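Local coordinates for transcriptional regulator, LacI family protein (Rhodococcus jostii, PDB 3K9C) that is probably a DNA-binding transcription factor that recognises cis-regulatory sequences and so controls gene expression, at residues Gly74-Thr79 / Asp136-Ala141; Gly16-Leu21 / Ser47-Ser52; Leu116-Leu121 / Ala149-His154. All blocks are in the same frame, centred on the assembly; numbering follows the deposited sequence.

In the fold
Interaction 2 is a buried contact at the edge of the larger sheet, covered in part by the second subunit, and joins by backbone hydrogen bonds the two parallel strands, 13-20 and 42-49, of a beta-alpha-beta unit. Interaction 1 begins beyond strand 67-73 of the same sheet and crosses to the loop leading into helix 140-153; it is partly buried, is carried by R76 and P138, and touches interaction 2 through G74 and E20. Interaction 3 uses the far end of helix 140-153, packed against helix 110-123 with an apolar core and a water bridge at its margin. Interactions 2 and 3 lie on opposite sides of the chain's centre, about 34 Å between centres.

Interaction 1 (Gly74-Thr79 / Asp136-Ala141)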
loop_
_atom_site.group_PDB
_atom_site.type_symbol
_atom_site.label_atom_id
_atom_site.label_comp_id
_atom_site.label_asym_id
_atom_site.label_seq_id
_atom_site.Cartn_x
_atom_site.Cartn_y
_atom_site.Cartn_z
ATOM N N GLY B 74 5.361 10.663 -10.400
ATOM C CA GLY B 74 4.510 10.117 -11.446
ATOM C C GLY B 74 3.308 10.973 -11.809
ATOM O O GLY B 74 2.221 10.455 -12.044
ATOM N N THR B 75 3.501 12.285 -11.868
ATOM C CA THR B 75 2.421 13.211 -12.195
ATOM C C THR B 75 1.803 12.984 -13.578
ATOM O O THR B 75 2.469 12.512 -14.501
ATOM C CB THR B 75 2.916 14.679 -12.113
ATOM O OG1 THR B 75 1.816 15.572 -12.337
ATOM C CG2 THR B 75 3.996 14.940 -13.152
ATOM N N ARG B 76 0.528 13.335 -13.709
ATOM C CA ARG B 76 -0.193 13.185 -14.969
ATOM C C ARG B 76 -0.497 14.554 -15.592
ATOM O O ARG B 76 -1.231 14.647 -16.579
ATOM C CB ARG B 76 -1.505 12.417 -14.749
ATOM C CG ARG B 76 -1.354 11.101 -13.994
ATOM C CD ARG B 76 -0.418 10.145 -14.704
ATOM N NE ARG B 76 -1.053 9.518 -15.859
ATOM C CZ ARG B 76 -1.991 8.579 -15.777
ATOM N NH1 ARG B 76 -2.405 8.151 -14.589
ATOM N NH2 ARG B 76 -2.517 8.071 -16.884
ATOM N N PHE B 77 0.062 15.608 -15.005
ATOM C CA PHE B 77 -0.129 16.969 -15.504
ATOM C C PHE B 77 0.424 17.104 -16.913
ATOM O O PHE B 77 1.493 16.570 -17.215
ATOM C CB PHE B 77 0.608 17.977 -14.616
ATOM C CG PHE B 77 -0.152 18.401 -13.396
ATOM C CD1 PHE B 77 -1.417 17.885 -13.118
ATOM C CD2 PHE B 77 0.384 19.363 -12.541
ATOM C CE1 PHE B 77 -2.136 18.320 -12.015
ATOM C CE2 PHE B 77 -0.332 19.809 -11.427
ATOM C CZ PHE B 77 -1.598 19.286 -11.168
ATOM N N ASP B 78 -0.296 17.819 -17.774
ATOM C CA ASP B 78 0.182 18.041 -19.137
ATOM C C ASP B 78 1.105 19.263 -19.134
ATOM O O ASP B 78 1.338 19.873 -18.086
ATOM C CB ASP B 78 -0.984 18.264 -20.117
ATOM C CG ASP B 78 -1.881 19.425 -19.717
ATOM O OD1 ASP B 78 -1.353 20.481 -19.298
ATOM O OD2 ASP B 78 -3.119 19.285 -19.836
ATOM N N THR B 79 1.624 19.609 -20.307
ATOM C CA THR B 79 2.530 20.743 -20.455
ATOM C C THR B 79 2.004 22.020 -19.812
ATOM O O THR B 79 2.744 22.737 -19.135
ATOM C CB THR B 79 2.805 21.039 -21.946
ATOM O OG1 THR B 79 3.287 19.853 -22.590
ATOM C CG2 THR B 79 3.840 22.148 -22.088
ATOM N N ASP B 136 -1.479 4.120 -20.374
ATOM C CA ASP B 136 -0.972 5.479 -20.480
ATOM C C ASP B 136 -0.336 5.993 -19.195
ATOM O O ASP B 136 -0.109 7.195 -19.047
ATOM C CB ASP B 136 -2.096 6.429 -20.915
ATOM C CG ASP B 136 -2.635 6.101 -22.295
ATOM O OD1 ASP B 136 -1.819 5.958 -23.231
ATOM O OD2 ASP B 136 -3.874 5.988 -22.450
ATOM N N ALA B 137 -0.050 5.092 -18.262
ATOM C CA ALA B 137 0.573 5.510 -17.019
ATOM C C ALA B 137 2.017 5.892 -17.315
ATOM O O ALA B 137 2.596 5.432 -18.293
ATOM C CB ALA B 137 0.532 4.388 -16.011
ATOM N N PRO B 138 2.605 6.767 -16.487
ATOM C CA PRO B 138 3.997 7.164 -16.712
ATOM C C PRO B 138 4.847 5.905 -16.829
ATOM O O PRO B 138 4.740 4.995 -15.995
ATOM C CB PRO B 138 4.325 7.964 -15.461
ATOM C CG PRO B 138 3.014 8.650 -15.174
ATOM C CD PRO B 138 2.004 7.542 -15.386
ATOM N N GLY B 139 5.669 5.840 -17.869
ATOM C CA GLY B 139 6.520 4.680 -18.054
ATOM C C GLY B 139 5.915 3.655 -18.990
ATOM O O GLY B 139 6.623 2.812 -19.538
ATOM N N GLY B 140 4.605 3.730 -19.184
ATOM C CA GLY B 140 3.937 2.783 -20.059
ATOM C C GLY B 140 4.485 2.707 -21.476
ATOM O O GLY B 140 4.973 1.660 -21.908
ATOM N N ALA B 141 4.412 3.813 -22.211
ATOM C CA ALA B 141 4.888 3.826 -23.586
ATOM C C ALA B 141 6.339 3.358 -23.710
ATOM O O ALA B 141 6.650 2.520 -24.554
ATOM C CB ALA B 141 4.721 5.219 -24.180
#
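T75, whose carbonyl O lies 4.0 Å from P138 CG, has its hydroxyl gripped twice: OG1 accepts from F77 N at 3.2 Å and is also hydrogen-bonded to E55. The first bond is nearly straight, 169° at the hydrogen, and closes an ST turn. E55 takes R76 N as well, while R96 donates to the carbonyl O atoms of T75 and F77, so the loop reaches the interface already bound on several sides. Across from it, P138 directs its ring at the loop, CG approaching G74 O to 3.7 Å. R76 comes over the same proline. Its CG stands beside the backbone N (chi1 -51°), and this with the bend at chi2 puts CD 3.6 Å from P138 CD, the two side chains crossing at about a right angle. A further bend at chi3 swings the guanidinium toward the second loop, one face turned to A137 CA, which lies 4.0 Å above its plane and toward its rim. P138 is itself held in place by a type II turn from A137 to G140, closed by G140 N donating to A137 O at 2.8 Å; G139 has the positive phi usual at the third position of such a turn and is the N-cap of helix 140-153. A glycerol, probably from the crystallisation liquor, is bound nearby. The contact thus joins the loop after strand 67-73 to the helix-entry loop of the other lobe, and this meeting of loops is consistent with the inter-lobe cleft of the periplasmic-binding-protein-like fold of LacI-family regulators.

Interaction 2 (Gly16-Leu21 / Ser47-Ser52); sequences GVVFEL and SAVAPS
The phenyl ring of F19 meets the neighbouring strand obliquely through one corner, with CE2 4.0 Å from A48 CB and CD2 near S47 O, while H26 and V30 of helix 24-39 also touch this side chain. Its CG sits between the backbone N and carbonyl carbon (chi1 79°), which tilts the ring toward strand 42-49. L21 reaches the same methyl from farther along, CD1 lying 4.0 Å from A48 CB, so that A48 has an aromatic and an aliphatic neighbour. On the other face, V18 CG1 packs on V49 CG2 at 3.6 Å, near helix 55-63. Between these two layers runs a parallel ladder pairing V18 with S47, F19 with A48 and E20 with V49. S47 N donates to V17 O at 3.0 Å and V49 N to F19 O at 2.8 Å; the return bond from F19 N to S47 O is weak, and L21 N closes the series on V49 O at 3.0 Å with a C=O...donor angle of 164°. The S47 hydroxyl is bonded to A58 O. A48 N turns outward to Y34 of the second subunit, whose G27 and L46 also pack on L21 and A48, respectively. The chemistry implies division of labour: main-chain bonds set the strand register, whereas the mostly apolar side chains meet helix 24-39 on the F19 face and helix 55-63 on the V18 and V49 face, with the second subunit at the A48 edge.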
loop_
_atom_site.group_PDB
_atom_site.type_symbol
_atom_site.label_atom_id
_atom_site.label_comp_id
_atom_site.label_asym_id
_atom_site.label_seq_id
_atom_site.Cartn_x
_atom_site.Cartn_y
_atom_site.Cartn_z
ATOM N N GLY B 16 7.868 20.357 -1.106
ATOM C CA GLY B 16 6.566 19.762 -1.321
ATOM C C GLY B 16 6.650 18.485 -2.125
ATOM O O GLY B 16 7.384 18.411 -3.107
ATOM N N VAL B 17 5.901 17.472 -1.708
ATOM C CA VAL B 17 5.905 16.199 -2.427
ATOM C C VAL B 17 4.488 15.694 -2.713
ATOM O O VAL B 17 3.722 15.427 -1.793
ATOM C CB VAL B 17 6.662 15.108 -1.623
ATOM C CG1 VAL B 17 6.650 13.787 -2.388
ATOM C CG2 VAL B 17 8.085 15.554 -1.357
ATOM N N VAL B 18 4.136 15.578 -3.989
ATOM C CA VAL B 18 2.821 15.065 -4.380
ATOM C C VAL B 18 3.007 13.575 -4.714
ATOM O O VAL B 18 3.912 13.220 -5.470
ATOM C CB VAL B 18 2.288 15.831 -5.615
ATOM C CG1 VAL B 18 0.919 15.308 -6.026
ATOM C CG2 VAL B 18 2.190 17.326 -5.290
ATOM N N PHE B 19 2.170 12.702 -4.151
ATOM C CA PHE B 19 2.291 11.258 -4.408
ATOM C C PHE B 19 0.953 10.531 -4.318
ATOM O O PHE B 19 0.010 11.017 -3.690
ATOM C CB PHE B 19 3.257 10.614 -3.404
ATOM C CG PHE B 19 2.640 10.351 -2.066
ATOM C CD1 PHE B 19 2.326 9.056 -1.674
ATOM C CD2 PHE B 19 2.347 11.401 -1.205
ATOM C CE1 PHE B 19 1.729 8.810 -0.440
ATOM C CE2 PHE B 19 1.753 11.171 0.024
ATOM C CZ PHE B 19 1.444 9.874 0.411
ATOM N N GLU B 20 0.884 9.352 -4.933
ATOM C CA GLU B 20 -0.336 8.548 -4.923
ATOM C C GLU B 20 -0.454 7.675 -3.681
ATOM O O GLU B 20 0.369 6.782 -3.448
ATOM C CB GLU B 20 -0.396 7.646 -6.156
ATOM C CG GLU B 20 -0.752 8.356 -7.437
ATOM C CD GLU B 20 -0.639 7.447 -8.648
ATOM O OE1 GLU B 20 -1.141 6.298 -8.593
ATOM O OE2 GLU B 20 -0.051 7.887 -9.655
ATOM N N LEU B 21 -1.488 7.938 -2.891
ATOM C CA LEU B 21 -1.742 7.170 -1.681
ATOM C C LEU B 21 -1.884 5.682 -2.041
ATOM O O LEU B 21 -2.493 5.326 -3.050
ATOM C CB LEU B 21 -3.027 7.670 -1.012
ATOM C CG LEU B 21 -3.123 7.526 0.509
ATOM C CD1 LEU B 21 -1.973 8.273 1.160
ATOM C CD2 LEU B 21 -4.458 8.079 1.005
ATOM N N SER B 47 1.376 15.815 0.068
ATOM C CA SER B 47 0.036 16.182 -0.365
ATOM C C SER B 47 -0.323 14.958 -1.182
ATOM O O SER B 47 0.310 14.681 -2.208
ATOM C CB SER B 47 0.041 17.423 -1.248
ATOM O OG SER B 47 -1.291 17.781 -1.583
ATOM N N ALA B 48 -1.329 14.218 -0.729
ATOM C CA ALA B 48 -1.698 12.982 -1.399
ATOM C C ALA B 48 -2.747 13.054 -2.496
ATOM O O ALA B 48 -3.685 13.850 -2.440
ATOM C CB ALA B 48 -2.130 11.955 -0.357
ATOM N N VAL B 49 -2.567 12.203 -3.498
ATOM C CA VAL B 49 -3.506 12.087 -4.596
ATOM C C VAL B 49 -4.217 10.749 -4.355
ATOM O O VAL B 49 -3.570 9.754 -4.005
ATOM C CB VAL B 49 -2.781 12.054 -5.973
ATOM C CG1 VAL B 49 -3.784 11.770 -7.091
ATOM C CG2 VAL B 49 -2.073 13.383 -6.223
ATOM N N ALA B 50 -5.542 10.742 -4.515
ATOM C CA ALA B 50 -6.362 9.543 -4.336
ATOM C C ALA B 50 -7.600 9.670 -5.218
ATOM O O ALA B 50 -7.885 10.749 -5.731
ATOM C CB ALA B 50 -6.766 9.395 -2.884
ATOM N N PRO B 51 -8.361 8.573 -5.399
ATOM C CA PRO B 51 -9.559 8.645 -6.245
ATOM C C PRO B 51 -10.460 9.836 -5.939
ATOM O O PRO B 51 -10.961 10.482 -6.853
ATOM C CB PRO B 51 -10.251 7.307 -5.986
ATOM C CG PRO B 51 -9.089 6.383 -5.744
ATOM C CD PRO B 51 -8.203 7.221 -4.835
ATOM N N SER B 52 -10.662 10.133 -4.659
ATOM C CA SER B 52 -11.514 11.256 -4.295
ATOM C C SER B 52 -10.737 12.550 -4.098
ATOM O O SER B 52 -11.279 13.525 -3.592
ATOM C CB SER B 52 -12.323 10.940 -3.026
ATOM O OG SER B 52 -11.494 10.800 -1.887
#

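Interaction 3 (Leu116-Leu121 / Ala149-His154)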
loop_
_atom_site.group_PDB
_atom_site.type_symbol
_atom_site.label_atom_id
_atom_site.label_comp_id
_atom_site.label_asym_id
_atom_site.label_seq_id
_atom_site.Cartn_x
_atom_site.Cartn_y
_atom_site.Cartn_z
ATOM N N LEU B 116 16.544 -5.351 -19.882
ATOM C CA LEU B 116 17.200 -6.264 -18.934
ATOM C C LEU B 116 16.285 -7.456 -18.661
ATOM O O LEU B 116 16.732 -8.602 -18.621
ATOM C CB LEU B 116 17.500 -5.553 -17.604
ATOM C CG LEU B 116 18.564 -4.453 -17.603
ATOM C CD1 LEU B 116 18.588 -3.771 -16.242
ATOM C CD2 LEU B 116 19.933 -5.053 -17.942
ATOM N N ALA B 117 15.002 -7.167 -18.455
ATOM C CA ALA B 117 14.006 -8.205 -18.202
ATOM C C ALA B 117 13.980 -9.176 -19.382
ATOM O O ALA B 117 14.036 -10.386 -19.195
ATOM C CB ALA B 117 12.614 -7.568 -18.001
ATOM N N VAL B 118 13.895 -8.642 -20.601
ATOM C CA VAL B 118 13.873 -9.483 -21.800
ATOM C C VAL B 118 15.172 -10.264 -21.980
ATOM O O VAL B 118 15.138 -11.460 -22.250
ATOM C CB VAL B 118 13.608 -8.659 -23.089
ATOM C CG1 VAL B 118 13.866 -9.531 -24.330
ATOM C CG2 VAL B 118 12.159 -8.167 -23.106
ATOM N N ASP B 119 16.314 -9.597 -21.828
ATOM C CA ASP B 119 17.595 -10.291 -21.970
ATOM C C ASP B 119 17.665 -11.463 -20.991
ATOM O O ASP B 119 18.081 -12.565 -21.350
ATOM C CB ASP B 119 18.766 -9.339 -21.714
ATOM C CG ASP B 119 18.899 -8.274 -22.785
ATOM O OD1 ASP B 119 18.319 -8.440 -23.877
ATOM O OD2 ASP B 119 19.599 -7.268 -22.538
ATOM N N HIS B 120 17.243 -11.218 -19.753
ATOM C CA HIS B 120 17.245 -12.252 -18.726
ATOM C C HIS B 120 16.406 -13.454 -19.150
ATOM O O HIS B 120 16.835 -14.600 -19.008
ATOM C CB HIS B 120 16.710 -11.675 -17.405
ATOM C CG HIS B 120 16.440 -12.707 -16.355
ATOM N ND1 HIS B 120 17.429 -13.507 -15.827
ATOM C CD2 HIS B 120 15.292 -13.070 -15.741
ATOM C CE1 HIS B 120 16.900 -14.321 -14.932
ATOM N NE2 HIS B 120 15.603 -14.077 -14.861
ATOM N N LEU B 121 15.208 -13.190 -19.671
ATOM C CA LEU B 121 14.308 -14.261 -20.101
ATOM C C LEU B 121 14.780 -15.016 -21.347
ATOM O O LEU B 121 14.664 -16.237 -21.415
ATOM C CB LEU B 121 12.899 -13.709 -20.334
ATOM C CG LEU B 121 12.168 -13.263 -19.062
ATOM C CD1 LEU B 121 10.917 -12.477 -19.443
ATOM C CD2 LEU B 121 11.828 -14.484 -18.198
ATOM N N ALA B 149 11.268 -3.586 -28.870
ATOM C CA ALA B 149 12.596 -3.413 -29.448
ATOM C C ALA B 149 13.503 -4.555 -29.025
ATOM O O ALA B 149 14.191 -5.152 -29.852
ATOM C CB ALA B 149 13.194 -2.086 -29.009
ATOM N N ALA B 150 13.505 -4.860 -27.731
ATOM C CA ALA B 150 14.344 -5.932 -27.223
ATOM C C ALA B 150 13.949 -7.271 -27.837
ATOM O O ALA B 150 14.810 -8.082 -28.156
ATOM C CB ALA B 150 14.253 -6.001 -25.701
HETATM N N MSE B 151 12.654 -7.522 -27.994
HETATM C CA MSE B 151 12.244 -8.794 -28.582
HETATM C C MSE B 151 12.749 -8.889 -30.027
HETATM O O MSE B 151 13.188 -9.949 -30.483
HETATM C CB MSE B 151 10.715 -8.949 -28.539
HETATM C CG MSE B 151 10.125 -9.222 -27.151
HETATM SE SE MSE B 151 10.753 -10.916 -26.430
HETATM C CE MSE B 151 9.540 -12.136 -27.367
ATOM N N ASP B 152 12.697 -7.766 -30.731
ATOM C CA ASP B 152 13.132 -7.707 -32.117
ATOM C C ASP B 152 14.638 -7.948 -32.225
ATOM O O ASP B 152 15.104 -8.599 -33.161
ATOM C CB ASP B 152 12.752 -6.347 -32.715
ATOM C CG ASP B 152 12.964 -6.283 -34.219
ATOM O OD1 ASP B 152 12.793 -7.316 -34.907
ATOM O OD2 ASP B 152 13.282 -5.183 -34.713
ATOM N N ARG B 153 15.392 -7.441 -31.252
ATOM C CA ARG B 153 16.842 -7.611 -31.238
ATOM C C ARG B 153 17.213 -9.087 -31.105
ATOM O O ARG B 153 18.277 -9.506 -31.562
ATOM C CB ARG B 153 17.465 -6.830 -30.078
ATOM C CG ARG B 153 18.569 -5.870 -30.504
ATOM C CD ARG B 153 19.399 -5.392 -29.318
ATOM N NE ARG B 153 18.592 -4.746 -28.285
ATOM C CZ ARG B 153 17.874 -3.641 -28.469
ATOM N NH1 ARG B 153 17.851 -3.043 -29.658
ATOM N NH2 ARG B 153 17.183 -3.128 -27.460
ATOM N N HIS B 154 16.344 -9.869 -30.468
ATOM C CA HIS B 154 16.595 -11.294 -30.296
ATOM C C HIS B 154 15.951 -12.135 -31.392
ATOM O O HIS B 154 15.972 -13.360 -31.321
ATOM C CB HIS B 154 16.082 -11.794 -28.940
ATOM C CG HIS B 154 16.925 -11.375 -27.772
ATOM N ND1 HIS B 154 16.823 -10.133 -27.186
ATOM C CD2 HIS B 154 17.885 -12.038 -27.086
ATOM C CE1 HIS B 154 17.684 -10.046 -26.188
ATOM N NE2 HIS B 154 18.342 -11.190 -26.105
HETATM O O HOH W 1 18.628 -6.735 -26.293
#
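Two neighbouring helices of the periplasmic-binding-protein-like domain, 110-123 and 140-153, meet where V118 packs on A150. V118 CB lies 3.8 Å from the A150 methyl, and both of its branches flank that methyl. With CG1 anti to the backbone N (chi1 169°), this branch also reaches the selenium of M151, modelled as selenomethionine, at 4.0 Å; the two side chains cross at a slant, the M151 chain being bent at chi2 and chi3. H154, just past the last turn of helix 140-153, folds back along its own helix: ND1 donates to A150 O at 3.0 Å, almost straight at 174° and in the plane of the ring. The same oxygen receives H154 N at 3.3 Å from the opposite face of its carbonyl plane, so two donors grip it and the imidazole is fixed in rotation, with ND1 4.2 Å from V118 CG1. An alanine in place of H154 would remove the ND1 donor and is likely to leave A150 O with one grip fewer and a gap beside V118. At the margin a water bridges the two helices: it donates to D119 OD1 at 3.0 Å and accepts from R153 NE at 2.8 Å, lying at the edge of the guanidinium and in its plane, and so links opposite charges that do not touch directly. Toward the sheet, L121 and M151 both touch I129 of strand 129-133. This pairing of helices, an alanine facing a valine, is consistent with the helix layer over the parallel sheet of an alpha/beta, Rossmann-like subdomain.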